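PDB 2GPR: PTS system glucose-specific EIIA component from Mycoplasma capricolum, which probably takes a phosphoryl group from phospho-HPr onto a histidine and passes it to the EIIB domain during phosphotransferase-driven glucose uptake. Local coordinates for residues G72-T83 with V119-N130; L86-V95 with L107-K118. All blocks are in the same frame, centred on the assembly; numbering follows the deposited sequence.

Interaction 1: residues G72-T83 with V119-N130; sequences GVEILLHIGLDT and VPSIKSPIIFTN
The antiparallel strand pair 74-78 and 124-128, in the middle of the large sheet of this IIA domain, carries H78, by similarity the histidine that accepts the phosphoryl group, unmodified here, and a zinc ligand. L76 and I127 form a hydrogen-bonded pair: L76 N reaches I127 O at 2.6 Å, nearly along the C=O axis, and I127 N returns to L76 O at 2.8 Å. At the far end a beta bulge shifts the register between E74 and I75, and N130 N donates to E74 O on a lone pair at 3.1 Å. Side chains alternate between the faces. L76 and I127 lie side by side on one, CD2 to CD1 3.8 Å; on the other, I126 sends CG2 to I75 CD1 and CD1 to L77 CD2. F128 turns one ring face to I75 CG1. Toward G80, S124 OG sits anti to its carbonyl carbon (chi1 -59°), placed to accept from G80 N at 2.8 Å while donating to I122 O. The H78 backbone is held by P125 O, 2.9 Å from H78 N. The H78 ring, with P125 CD lying obliquely 4.2 Å from ND1, gives a weak hydrogen bond from ND1 to G80 O, 2.8 Å. S124 OG holds G80 N and G80 O receives that weak bond, so the seryl hydroxyl may act as a second-shell group that helps orient the histidine, with NE2 directed away from the strand pair.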
loop_
_atom_site.group_PDB
_atom_site.type_symbol
_atom_site.label_atom_id
_atom_site.label_comp_id
_atom_site.label_asym_id
_atom_site.label_seq_id
_atom_site.Cartn_x
_atom_site.Cartn_y
_atom_site.Cartn_z
ATOM N N GLY A 72 1.492 16.324 0.203
ATOM C CA GLY A 72 2.760 16.023 0.773
ATOM C C GLY A 72 2.792 14.762 1.586
ATOM O O GLY A 72 3.843 14.176 1.702
ATOM N N VAL A 73 1.676 14.354 2.159
ATOM C CA VAL A 73 1.651 13.074 2.863
ATOM C C VAL A 73 2.057 11.888 1.929
ATOM O O VAL A 73 1.592 11.705 0.803
ATOM C CB VAL A 73 0.261 12.790 3.446
ATOM C CG1 VAL A 73 -0.610 14.035 3.439
ATOM C CG2 VAL A 73 -0.445 11.638 2.723
ATOM N N GLU A 74 2.963 11.078 2.364
ATOM C CA GLU A 74 3.347 9.966 1.522
ATOM C C GLU A 74 2.887 8.675 2.097
ATOM O O GLU A 74 3.140 8.388 3.257
ATOM C CB GLU A 74 4.862 9.786 1.307
ATOM C CG GLU A 74 5.391 10.524 0.073
ATOM C CD GLU A 74 6.817 10.950 0.289
ATOM O OE1 GLU A 74 6.920 12.006 1.050
ATOM O OE2 GLU A 74 7.765 10.331 -0.093
ATOM N N ILE A 75 2.319 7.859 1.256
ATOM C CA ILE A 75 1.940 6.588 1.687
ATOM C C ILE A 75 2.686 5.510 0.913
ATOM O O ILE A 75 2.831 5.552 -0.317
ATOM C CB ILE A 75 0.455 6.520 1.549
ATOM C CG1 ILE A 75 -0.051 5.127 1.742
ATOM C CG2 ILE A 75 0.021 7.011 0.192
ATOM C CD1 ILE A 75 -1.071 4.796 0.665
ATOM N N LEU A 76 3.201 4.539 1.631
ATOM C CA LEU A 76 3.897 3.432 1.011
ATOM C C LEU A 76 3.093 2.101 0.959
ATOM O O LEU A 76 2.550 1.613 1.959
ATOM C CB LEU A 76 5.297 3.279 1.650
ATOM C CG LEU A 76 6.144 2.126 1.148
ATOM C CD1 LEU A 76 7.099 2.616 0.076
ATOM C CD2 LEU A 76 6.977 1.619 2.316
ATOM N N LEU A 77 3.013 1.530 -0.241
ATOM C CA LEU A 77 2.452 0.220 -0.535
ATOM C C LEU A 77 3.668 -0.697 -0.729
ATOM O O LEU A 77 4.547 -0.415 -1.539
ATOM C CB LEU A 77 1.647 0.238 -1.865
ATOM C CG LEU A 77 0.685 -0.920 -2.159
ATOM C CD1 LEU A 77 0.805 -1.361 -3.606
ATOM C CD2 LEU A 77 0.672 -2.092 -1.164
ATOM N N HIS A 78 3.731 -1.772 0.031
ATOM C CA HIS A 78 4.825 -2.655 -0.000
ATOM C C HIS A 78 4.341 -4.054 -0.072
ATOM O O HIS A 78 3.792 -4.528 0.903
ATOM C CB HIS A 78 5.567 -2.426 1.279
ATOM C CG HIS A 78 6.801 -3.243 1.392
ATOM N ND1 HIS A 78 6.725 -4.627 1.509
ATOM C CD2 HIS A 78 8.111 -2.861 1.487
ATOM C CE1 HIS A 78 7.965 -5.051 1.673
ATOM N NE2 HIS A 78 8.823 -4.027 1.642
ATOM N N ILE A 79 4.450 -4.685 -1.262
ATOM C CA ILE A 79 3.941 -6.004 -1.424
ATOM C C ILE A 79 4.737 -7.017 -0.668
ATOM O O ILE A 79 5.938 -7.121 -0.869
ATOM C CB ILE A 79 3.755 -6.433 -2.859
ATOM C CG1 ILE A 79 2.782 -5.485 -3.535
ATOM C CG2 ILE A 79 3.198 -7.882 -2.887
ATOM C CD1 ILE A 79 3.438 -4.220 -4.021
ATOM N N GLY A 80 4.037 -7.803 0.187
ATOM C CA GLY A 80 4.641 -8.863 0.998
ATOM C C GLY A 80 5.793 -8.377 1.885
ATOM O O GLY A 80 5.886 -7.231 2.277
ATOM N N LEU A 81 6.666 -9.291 2.186
ATOM C CA LEU A 81 7.815 -9.087 3.010
ATOM C C LEU A 81 9.054 -9.666 2.250
ATOM O O LEU A 81 8.943 -10.645 1.503
ATOM C CB LEU A 81 7.578 -9.803 4.369
ATOM C CG LEU A 81 6.957 -8.950 5.485
ATOM C CD1 LEU A 81 5.955 -7.932 4.975
ATOM C CD2 LEU A 81 6.267 -9.831 6.501
ATOM N N ASP A 82 10.229 -9.012 2.397
ATOM C CA ASP A 82 11.528 -9.384 1.774
ATOM C C ASP A 82 11.601 -9.375 0.274
ATOM O O ASP A 82 12.656 -9.618 -0.280
ATOM C CB ASP A 82 12.310 -10.579 2.373
ATOM C CG ASP A 82 13.221 -10.194 3.494
ATOM O OD1 ASP A 82 13.304 -9.043 3.934
ATOM O OD2 ASP A 82 13.858 -11.236 4.005
ATOM N N THR A 83 10.490 -9.111 -0.361
ATOM C CA THR A 83 10.374 -9.036 -1.813
ATOM C C THR A 83 11.529 -8.331 -2.585
ATOM O O THR A 83 11.711 -8.609 -3.779
ATOM C CB THR A 83 9.030 -8.393 -2.122
ATOM O OG1 THR A 83 8.825 -7.313 -1.211
ATOM C CG2 THR A 83 7.955 -9.436 -1.897
ATOM N N VAL A 119 9.215 -15.799 -0.186
ATOM C CA VAL A 119 9.345 -14.857 0.921
ATOM C C VAL A 119 8.615 -15.249 2.184
ATOM O O VAL A 119 7.750 -16.125 2.217
ATOM C CB VAL A 119 8.892 -13.479 0.491
ATOM C CG1 VAL A 119 9.815 -12.978 -0.616
ATOM C CG2 VAL A 119 7.442 -13.563 0.005
ATOM N N PRO A 120 8.971 -14.542 3.236
ATOM C CA PRO A 120 8.384 -14.770 4.523
ATOM C C PRO A 120 6.897 -14.513 4.562
ATOM O O PRO A 120 6.178 -15.220 5.248
ATOM C CB PRO A 120 9.122 -13.862 5.526
ATOM C CG PRO A 120 10.295 -13.234 4.799
ATOM C CD PRO A 120 10.155 -13.623 3.329
ATOM N N SER A 121 6.431 -13.503 3.836
ATOM C CA SER A 121 5.005 -13.209 3.859
ATOM C C SER A 121 4.549 -12.349 2.697
ATOM O O SER A 121 5.278 -11.459 2.289
ATOM C CB SER A 121 4.633 -12.530 5.163
ATOM O OG SER A 121 3.251 -12.278 5.174
ATOM N N ILE A 122 3.324 -12.604 2.168
ATOM C CA ILE A 122 2.752 -11.753 1.119
ATOM C C ILE A 122 1.810 -10.688 1.696
ATOM O O ILE A 122 1.239 -9.876 0.975
ATOM C CB ILE A 122 2.154 -12.434 -0.101
ATOM C CG1 ILE A 122 0.982 -13.321 0.278
ATOM C CG2 ILE A 122 3.176 -13.183 -0.924
ATOM C CD1 ILE A 122 -0.195 -13.124 -0.666
ATOM N N LYS A 123 1.627 -10.724 2.995
ATOM C CA LYS A 123 0.839 -9.725 3.638
ATOM C C LYS A 123 1.518 -8.408 3.308
ATOM O O LYS A 123 2.716 -8.314 3.496
ATOM C CB LYS A 123 0.865 -9.982 5.118
ATOM C CG LYS A 123 -0.134 -11.043 5.568
ATOM C CD LYS A 123 -0.073 -11.168 7.088
ATOM C CE LYS A 123 -0.226 -12.583 7.597
ATOM N NZ LYS A 123 0.127 -12.710 9.026
ATOM N N SER A 124 0.784 -7.484 2.675
ATOM C CA SER A 124 1.320 -6.235 2.164
ATOM C C SER A 124 1.006 -5.001 2.978
ATOM O O SER A 124 -0.138 -4.624 3.090
ATOM C CB SER A 124 0.890 -6.039 0.729
ATOM O OG SER A 124 1.348 -7.139 -0.075
ATOM N N PRO A 125 2.051 -4.311 3.448
ATOM C CA PRO A 125 1.834 -3.148 4.265
ATOM C C PRO A 125 1.546 -1.844 3.534
ATOM O O PRO A 125 2.105 -1.532 2.472
ATOM C CB PRO A 125 3.030 -3.042 5.187
ATOM C CG PRO A 125 3.855 -4.305 5.010
ATOM C CD PRO A 125 3.289 -5.044 3.824
ATOM N N ILE A 126 0.661 -1.057 4.150
ATOM C CA ILE A 126 0.256 0.269 3.683
ATOM C C ILE A 126 0.630 1.281 4.761
ATOM O O ILE A 126 -0.068 1.420 5.783
ATOM C CB ILE A 126 -1.276 0.368 3.452
ATOM C CG1 ILE A 126 -1.838 -0.813 2.675
ATOM C CG2 ILE A 126 -1.629 1.670 2.740
ATOM C CD1 ILE A 126 -1.132 -1.028 1.347
ATOM N N ILE A 127 1.729 1.978 4.602
ATOM C CA ILE A 127 2.066 2.889 5.670
ATOM C C ILE A 127 2.186 4.279 5.217
ATOM O O ILE A 127 2.594 4.550 4.119
ATOM C CB ILE A 127 3.364 2.500 6.357
ATOM C CG1 ILE A 127 4.388 2.084 5.326
ATOM C CG2 ILE A 127 3.197 1.364 7.374
ATOM C CD1 ILE A 127 5.790 2.441 5.817
ATOM N N PHE A 128 1.836 5.168 6.085
ATOM C CA PHE A 128 2.011 6.556 5.799
ATOM C C PHE A 128 3.385 6.924 6.311
ATOM O O PHE A 128 3.661 6.919 7.568
ATOM C CB PHE A 128 0.942 7.455 6.427
ATOM C CG PHE A 128 -0.443 7.005 6.099
ATOM C CD1 PHE A 128 -0.959 5.859 6.700
ATOM C CD2 PHE A 128 -1.218 7.693 5.168
ATOM C CE1 PHE A 128 -2.222 5.388 6.344
ATOM C CE2 PHE A 128 -2.516 7.280 4.871
ATOM C CZ PHE A 128 -3.002 6.101 5.434
ATOM N N THR A 129 4.276 7.114 5.311
ATOM C CA THR A 129 5.629 7.472 5.577
ATOM C C THR A 129 5.737 8.959 5.921
ATOM O O THR A 129 6.721 9.439 6.447
ATOM C CB THR A 129 6.560 7.003 4.452
ATOM O OG1 THR A 129 7.347 5.895 4.949
ATOM C CG2 THR A 129 7.448 8.170 3.935
ATOM N N ASN A 130 4.660 9.671 5.663
ATOM C CA ASN A 130 4.606 11.052 5.962
ATOM C C ASN A 130 3.164 11.567 5.958
ATOM O O ASN A 130 2.441 11.450 4.987
ATOM C CB ASN A 130 5.547 11.809 5.051
ATOM C CG ASN A 130 5.363 13.308 5.145
ATOM O OD1 ASN A 130 5.681 14.057 4.197
ATOM N ND2 ASN A 130 4.841 13.770 6.255
#

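Interaction 2: residues L86-V95 with L107-K118; sequences LDGNGFESFV and LVTVDLKSVAKK
With CG anti to the carbonyl carbon (chi1 -58°), F94 lays its ring back along strand 107-110, and the ring edge meets L107 O, V108 CA and T109 OG1 near the ring plane. The same torsion in F91 sets its ring beside V110, whose CG1 lies over one face while CG2 approaches CD2 at 3.9 Å. V115 CG2 comes obliquely to that ring from the helix, 4.4 Å from F91 CE1. Between the two phenylalanines runs an antiparallel pairing of 91-93 with 107-110, the edge strand and the central strand of a small three-stranded sheet; L107 and V108 form a classic bulge opposite F47. E92 N donates to T109 O at 2.9 Å, F94 N to L107 O at 2.6 Å, and D111 N to G90 O at 2.7 Å, the last tilted 34° from the carbonyl plane. D111 then starts helix 112-118 as its N-cap: S114 N bonds to D111 OD1 at 2.8 Å from above the carboxylate plane. L86 CD1 reaches across to V115 CG1, 4.0 Å, and K118 CB, 3.9 Å. At the opposite end V95 CG1 packs against L107 CD2.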
loop_
_atom_site.group_PDB
_atom_site.type_symbol
_atom_site.label_atom_id
_atom_site.label_comp_id
_atom_site.label_asym_id
_atom_site.label_seq_id
_atom_site.Cartn_x
_atom_site.Cartn_y
_atom_site.Cartn_z
ATOM N N LEU A 86 13.906 -10.602 -4.327
ATOM C CA LEU A 86 13.508 -11.297 -5.552
ATOM C C LEU A 86 14.046 -10.668 -6.810
ATOM O O LEU A 86 13.904 -11.204 -7.915
ATOM C CB LEU A 86 11.969 -11.514 -5.646
ATOM C CG LEU A 86 11.435 -12.176 -4.437
ATOM C CD1 LEU A 86 10.298 -13.053 -4.864
ATOM C CD2 LEU A 86 12.522 -13.046 -3.885
ATOM N N ASP A 87 14.643 -9.501 -6.622
ATOM C CA ASP A 87 15.179 -8.707 -7.719
ATOM C C ASP A 87 14.104 -8.454 -8.844
ATOM O O ASP A 87 14.347 -8.407 -10.046
ATOM C CB ASP A 87 16.371 -9.423 -8.367
ATOM C CG ASP A 87 17.639 -8.851 -7.735
ATOM O OD1 ASP A 87 17.833 -7.570 -7.746
ATOM O OD2 ASP A 87 18.477 -9.623 -7.144
ATOM N N GLY A 88 12.857 -8.294 -8.426
ATOM C CA GLY A 88 11.788 -8.020 -9.373
ATOM C C GLY A 88 11.169 -9.232 -10.084
ATOM O O GLY A 88 10.575 -9.080 -11.155
ATOM N N ASN A 89 11.258 -10.398 -9.489
ATOM C CA ASN A 89 10.738 -11.576 -10.153
ATOM C C ASN A 89 9.358 -12.013 -9.687
ATOM O O ASN A 89 9.154 -12.426 -8.549
ATOM C CB ASN A 89 11.758 -12.714 -10.164
ATOM C CG ASN A 89 11.249 -13.988 -10.778
ATOM O OD1 ASN A 89 10.356 -13.994 -11.674
ATOM N ND2 ASN A 89 11.721 -15.099 -10.201
ATOM N N GLY A 90 8.415 -11.948 -10.613
ATOM C CA GLY A 90 7.035 -12.291 -10.350
ATOM C C GLY A 90 6.177 -11.050 -10.424
ATOM O O GLY A 90 4.950 -11.123 -10.538
ATOM N N PHE A 91 6.871 -9.918 -10.357
ATOM C CA PHE A 91 6.285 -8.601 -10.441
ATOM C C PHE A 91 6.277 -8.147 -11.894
ATOM O O PHE A 91 7.256 -8.318 -12.587
ATOM C CB PHE A 91 7.122 -7.593 -9.593
ATOM C CG PHE A 91 7.220 -7.997 -8.153
ATOM C CD1 PHE A 91 8.023 -9.076 -7.773
ATOM C CD2 PHE A 91 6.538 -7.277 -7.164
ATOM C CE1 PHE A 91 8.124 -9.448 -6.432
ATOM C CE2 PHE A 91 6.595 -7.651 -5.816
ATOM C CZ PHE A 91 7.385 -8.751 -5.467
ATOM N N GLU A 92 5.176 -7.594 -12.349
ATOM C CA GLU A 92 5.029 -7.039 -13.686
ATOM C C GLU A 92 4.491 -5.685 -13.450
ATOM O O GLU A 92 3.332 -5.564 -13.117
ATOM C CB GLU A 92 3.995 -7.817 -14.519
ATOM C CG GLU A 92 4.602 -8.626 -15.686
ATOM C CD GLU A 92 5.557 -7.822 -16.555
ATOM O OE1 GLU A 92 5.315 -6.675 -16.934
ATOM O OE2 GLU A 92 6.687 -8.478 -16.844
ATOM N N SER A 93 5.337 -4.685 -13.437
ATOM C CA SER A 93 4.834 -3.366 -13.096
ATOM C C SER A 93 4.226 -2.681 -14.295
ATOM O O SER A 93 4.462 -3.112 -15.460
ATOM C CB SER A 93 5.879 -2.468 -12.439
ATOM O OG SER A 93 6.367 -1.512 -13.360
ATOM N N PHE A 94 3.463 -1.604 -14.005
ATOM C CA PHE A 94 2.855 -0.859 -15.079
ATOM C C PHE A 94 3.113 0.618 -14.960
ATOM O O PHE A 94 2.528 1.432 -15.726
ATOM C CB PHE A 94 1.359 -1.129 -15.196
ATOM C CG PHE A 94 1.074 -2.571 -15.416
ATOM C CD1 PHE A 94 1.108 -3.109 -16.699
ATOM C CD2 PHE A 94 0.823 -3.409 -14.334
ATOM C CE1 PHE A 94 0.844 -4.461 -16.885
ATOM C CE2 PHE A 94 0.567 -4.768 -14.509
ATOM C CZ PHE A 94 0.597 -5.296 -15.795
ATOM N N VAL A 95 4.004 0.930 -14.011
ATOM C CA VAL A 95 4.308 2.287 -13.653
ATOM C C VAL A 95 5.809 2.535 -13.567
ATOM O O VAL A 95 6.619 1.602 -13.468
ATOM C CB VAL A 95 3.654 2.537 -12.280
ATOM C CG1 VAL A 95 2.136 2.698 -12.426
ATOM C CG2 VAL A 95 3.944 1.319 -11.399
ATOM N N LEU A 107 -0.926 -0.832 -10.304
ATOM C CA LEU A 107 0.488 -0.532 -10.224
ATOM C C LEU A 107 1.275 -1.662 -10.831
ATOM O O LEU A 107 2.103 -1.485 -11.740
ATOM C CB LEU A 107 0.932 -0.234 -8.805
ATOM C CG LEU A 107 0.111 0.895 -8.241
ATOM C CD1 LEU A 107 0.397 1.071 -6.765
ATOM C CD2 LEU A 107 0.369 2.181 -9.032
ATOM N N VAL A 108 0.960 -2.852 -10.347
ATOM C CA VAL A 108 1.664 -4.005 -10.799
ATOM C C VAL A 108 0.830 -5.299 -10.656
ATOM O O VAL A 108 -0.233 -5.346 -10.010
ATOM C CB VAL A 108 2.944 -4.095 -9.980
ATOM C CG1 VAL A 108 2.506 -4.256 -8.557
ATOM C CG2 VAL A 108 3.879 -5.234 -10.398
ATOM N N THR A 109 1.342 -6.353 -11.276
ATOM C CA THR A 109 0.730 -7.633 -11.164
ATOM C C THR A 109 1.747 -8.603 -10.579
ATOM O O THR A 109 2.873 -8.737 -11.079
ATOM C CB THR A 109 0.094 -8.116 -12.481
ATOM O OG1 THR A 109 -0.580 -7.025 -13.088
ATOM C CG2 THR A 109 -0.865 -9.312 -12.230
ATOM N N VAL A 110 1.382 -9.211 -9.446
ATOM C CA VAL A 110 2.298 -10.122 -8.760
ATOM C C VAL A 110 1.970 -11.601 -8.844
ATOM O O VAL A 110 0.885 -12.038 -8.490
ATOM C CB VAL A 110 2.435 -9.778 -7.300
ATOM C CG1 VAL A 110 3.504 -10.666 -6.684
ATOM C CG2 VAL A 110 2.823 -8.326 -7.173
ATOM N N ASP A 111 2.961 -12.397 -9.186
ATOM C CA ASP A 111 2.717 -13.808 -9.159
ATOM C C ASP A 111 2.723 -14.228 -7.732
ATOM O O ASP A 111 3.700 -14.838 -7.286
ATOM C CB ASP A 111 3.749 -14.607 -9.921
ATOM C CG ASP A 111 3.374 -16.045 -10.116
ATOM O OD1 ASP A 111 2.744 -16.606 -9.130
ATOM O OD2 ASP A 111 3.800 -16.694 -11.029
ATOM N N LEU A 112 1.599 -13.977 -7.077
ATOM C CA LEU A 112 1.407 -14.310 -5.700
ATOM C C LEU A 112 1.774 -15.735 -5.368
ATOM O O LEU A 112 2.477 -15.960 -4.361
ATOM C CB LEU A 112 0.015 -13.912 -5.184
ATOM C CG LEU A 112 0.077 -12.734 -4.219
ATOM C CD1 LEU A 112 0.951 -11.636 -4.793
ATOM C CD2 LEU A 112 -1.329 -12.206 -3.890
ATOM N N LYS A 113 1.316 -16.708 -6.204
ATOM C CA LYS A 113 1.652 -18.111 -5.953
ATOM C C LYS A 113 3.134 -18.318 -5.900
ATOM O O LYS A 113 3.625 -19.008 -5.029
ATOM C CB LYS A 113 1.077 -19.106 -6.924
ATOM C CG LYS A 113 1.688 -20.507 -6.759
ATOM C CD LYS A 113 1.063 -21.580 -7.673
ATOM C CE LYS A 113 1.788 -22.924 -7.651
ATOM N NZ LYS A 113 1.557 -23.729 -6.429
ATOM N N SER A 114 3.857 -17.743 -6.836
ATOM C CA SER A 114 5.286 -17.927 -6.799
ATOM C C SER A 114 5.907 -17.226 -5.624
ATOM O O SER A 114 6.496 -17.850 -4.750
ATOM C CB SER A 114 5.916 -17.516 -8.095
ATOM O OG SER A 114 5.106 -18.006 -9.155
ATOM N N VAL A 115 5.737 -15.923 -5.600
ATOM C CA VAL A 115 6.278 -15.084 -4.544
ATOM C C VAL A 115 6.053 -15.606 -3.156
ATOM O O VAL A 115 6.926 -15.514 -2.300
ATOM C CB VAL A 115 5.716 -13.706 -4.642
ATOM C CG1 VAL A 115 6.475 -12.821 -3.706
ATOM C CG2 VAL A 115 5.890 -13.222 -6.060
ATOM N N ALA A 116 4.862 -16.136 -2.941
ATOM C CA ALA A 116 4.439 -16.646 -1.644
ATOM C C ALA A 116 5.397 -17.694 -1.025
ATOM O O ALA A 116 5.471 -17.863 0.210
ATOM C CB ALA A 116 2.998 -17.140 -1.728
ATOM N N LYS A 117 6.136 -18.413 -1.890
ATOM C CA LYS A 117 7.078 -19.439 -1.426
ATOM C C LYS A 117 8.469 -18.885 -1.190
ATOM O O LYS A 117 9.184 -19.275 -0.249
ATOM C CB LYS A 117 7.101 -20.689 -2.294
ATOM C CG LYS A 117 6.981 -20.431 -3.790
ATOM C CD LYS A 117 8.332 -20.219 -4.457
ATOM C CE LYS A 117 8.491 -20.939 -5.802
ATOM N NZ LYS A 117 9.850 -21.500 -6.013
ATOM N N LYS A 118 8.823 -17.923 -2.034
ATOM C CA LYS A 118 10.104 -17.268 -1.962
ATOM C C LYS A 118 10.293 -16.342 -0.731
ATOM O O LYS A 118 11.404 -16.126 -0.252
ATOM C CB LYS A 118 10.412 -16.578 -3.273
ATOM C CG LYS A 118 10.633 -17.594 -4.379
ATOM C CD LYS A 118 10.810 -16.946 -5.740
ATOM C CE LYS A 118 10.638 -17.907 -6.909
ATOM N NZ LYS A 118 10.651 -17.204 -8.206
#

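After the earlier strands of the fold, the chain runs through strand 74-78 and the turn to T83, then enters 86-95, whose strand 91-93 is paired by 107-110 after a short excursion; interaction 2 closes that loop. Helix 112-118 follows, and the chain returns as 119-130 to pair with 72-83, so interaction 1 closes the longer loop and interaction 2 is nested inside it. Interaction 1 pairs strands of the large sheet and interaction 2 those of the small one, centres about 14 Å apart. Side chains tie them: I122 packs on L112 and A116 of the helix, T83 touches the F91 ring, and L77 meets L107. Both T83 and F91 touch H63, a zinc ligand by similarity.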